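Local coordinates for protein carboxypeptidase A (Helicoverpa armigera, PDB 1JQG) that probably removes residues from the C-terminal end of peptides as a zinc metallocarboxypeptidase of the M14 family, here captured as its proenzyme, at residues 111-116 with 131-136. Sequence-based numbering, arbitrary orientation.
Sequences STRSRL and LQELAK
The loop that follows helix 92-108 of this procarboxypeptidase turns back at 111-116 against helix 124-137, and Arg113 and Ser114 meet Glu133 there. Thr112 N bonds to Arg115 O (3.0 Å), with a weak bond back from Arg115 N to Thr112 O, and Arg113 and Ser114 form the turn between. Arg113 runs out extended, CG anti to the backbone N (chi1 -176°), and its aliphatic part lies obliquely across Glu133, CG to CG 3.9 Å. Glu133 bends at chi2 (-59°), which turns its carboxylate toward Arg113 NE, the guanidinium and carboxylate planes 87° apart. The resulting salt bridge is long, 4.0 Å from Arg113 NE to Glu133 OE2. Lys136 NZ makes a short hydrogen-bonded salt bridge to the same OE2, 2.8 Å, on its syn side but tilted out of plane. Beside this, Ser114 CA packs on Glu133 CB at 4.1 Å, and Leu134, whose CD1 touches Ser114 O, also packs on Leu159, Ile195 and Ile200. An alanine in place of Glu133 would probably leave Arg113 and Lys136 without their shared anion. One carboxylate thus serves two cations, Lys136 firmly and Arg113 loosely, so aliphatic packing probably holds the loop more than this bridge.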
loop_
_atom_site.group_PDB
_atom_site.type_symbol
_atom_site.label_atom_id
_atom_site.label_comp_id
_atom_site.label_asym_id
_atom_site.label_seq_id
_atom_site.Cartn_x
_atom_site.Cartn_y
_atom_site.Cartn_z
ATOM N N SER A 111 17.122 2.763 17.808
ATOM C CA SER A 111 16.245 3.715 17.170
ATOM C C SER A 111 15.955 4.852 18.119
ATOM O O SER A 111 15.826 4.649 19.305
ATOM C CB SER A 111 14.912 3.080 16.792
ATOM O OG SER A 111 14.151 3.920 15.946
ATOM N N THR A 112 15.876 6.064 17.602
ATOM C CA THR A 112 15.648 7.245 18.436
ATOM C C THR A 112 14.582 8.118 17.796
ATOM O O THR A 112 14.133 7.985 16.657
ATOM C CB THR A 112 16.948 8.030 18.698
ATOM O OG1 THR A 112 16.697 9.116 19.570
ATOM C CG2 THR A 112 17.402 8.678 17.394
ATOM N N ARG A 113 14.121 9.128 18.528
ATOM C CA ARG A 113 13.103 10.056 18.047
ATOM C C ARG A 113 13.535 10.822 16.802
ATOM O O ARG A 113 12.748 11.044 15.876
ATOM C CB ARG A 113 12.674 10.946 19.202
ATOM C CG ARG A 113 11.543 11.921 18.895
ATOM C CD ARG A 113 11.084 12.666 20.148
ATOM N NE ARG A 113 9.986 13.583 19.862
ATOM C CZ ARG A 113 8.881 13.687 20.601
ATOM N NH1 ARG A 113 7.940 14.565 20.254
ATOM N NH2 ARG A 113 8.582 12.978 21.685
ATOM N N SER A 114 14.780 11.291 16.725
ATOM C CA SER A 114 15.282 12.064 15.595
ATOM C C SER A 114 15.805 11.184 14.458
ATOM O O SER A 114 16.064 11.677 13.344
ATOM C CB SER A 114 16.393 13.053 15.993
ATOM O OG SER A 114 17.579 12.506 16.568
ATOM N N ARG A 115 16.090 9.913 14.726
ATOM C CA ARG A 115 16.621 8.970 13.770
ATOM C C ARG A 115 15.977 7.595 13.880
ATOM O O ARG A 115 16.353 6.760 14.701
ATOM C CB ARG A 115 18.140 8.838 13.902
ATOM C CG ARG A 115 18.991 10.058 13.639
ATOM C CD ARG A 115 18.998 10.535 12.197
ATOM N NE ARG A 115 19.324 11.999 12.153
ATOM C CZ ARG A 115 20.556 12.368 11.835
ATOM N NH1 ARG A 115 21.481 11.424 11.567
ATOM N NH2 ARG A 115 20.870 13.653 11.772
ATOM N N LEU A 116 14.980 7.318 13.053
ATOM C CA LEU A 116 14.333 6.016 12.977
ATOM C C LEU A 116 15.199 5.022 12.220
ATOM O O LEU A 116 15.519 5.280 11.074
ATOM C CB LEU A 116 12.968 6.140 12.312
ATOM C CG LEU A 116 11.895 6.958 13.045
ATOM C CD1 LEU A 116 10.570 6.857 12.318
ATOM C CD2 LEU A 116 11.630 6.572 14.502
ATOM N N LEU A 131 8.946 13.108 11.969
ATOM C CA LEU A 131 8.739 14.141 10.961
ATOM C C LEU A 131 8.997 15.542 11.467
ATOM O O LEU A 131 9.555 16.358 10.727
ATOM C CB LEU A 131 7.316 14.089 10.367
ATOM C CG LEU A 131 6.923 12.756 9.705
ATOM C CD1 LEU A 131 5.538 12.851 9.070
ATOM C CD2 LEU A 131 7.997 12.296 8.718
ATOM N N GLN A 132 8.519 15.825 12.682
ATOM C CA GLN A 132 8.700 17.136 13.312
ATOM C C GLN A 132 10.122 17.431 13.717
ATOM O O GLN A 132 10.573 18.579 13.717
ATOM C CB GLN A 132 7.779 17.259 14.530
ATOM C CG GLN A 132 6.309 17.276 14.161
ATOM C CD GLN A 132 5.405 17.170 15.364
ATOM O OE1 GLN A 132 4.682 16.181 15.558
ATOM N NE2 GLN A 132 5.453 18.172 16.203
ATOM N N GLU A 133 10.903 16.423 14.023
ATOM C CA GLU A 133 12.278 16.539 14.453
ATOM C C GLU A 133 13.171 16.826 13.264
ATOM O O GLU A 133 14.152 17.608 13.279
ATOM C CB GLU A 133 12.763 15.285 15.177
ATOM C CG GLU A 133 12.029 15.006 16.495
ATOM C CD GLU A 133 12.182 16.162 17.484
ATOM O OE1 GLU A 133 13.362 16.380 17.840
ATOM O OE2 GLU A 133 11.166 16.783 17.859
ATOM N N LEU A 134 12.776 16.280 12.135
ATOM C CA LEU A 134 13.483 16.474 10.876
ATOM C C LEU A 134 13.387 17.919 10.432
ATOM O O LEU A 134 14.386 18.533 10.006
ATOM C CB LEU A 134 12.843 15.511 9.853
ATOM C CG LEU A 134 13.769 14.546 9.130
ATOM C CD1 LEU A 134 14.687 13.764 10.057
ATOM C CD2 LEU A 134 12.932 13.565 8.304
ATOM N N ALA A 135 12.190 18.521 10.618
ATOM C CA ALA A 135 12.026 19.926 10.243
ATOM C C ALA A 135 12.791 20.917 11.117
ATOM O O ALA A 135 13.019 22.051 10.676
ATOM C CB ALA A 135 10.557 20.343 10.212
ATOM N N LYS A 136 13.161 20.504 12.322
ATOM C CA LYS A 136 14.045 21.283 13.190
ATOM C C LYS A 136 15.528 21.229 12.829
ATOM O O LYS A 136 16.228 22.211 12.935
ATOM C CB LYS A 136 13.936 20.728 14.619
ATOM C CG LYS A 136 12.559 20.933 15.234
ATOM C CD LYS A 136 12.543 20.462 16.687
ATOM C CE LYS A 136 11.096 20.196 17.158
ATOM N NZ LYS A 136 11.107 19.515 18.491
#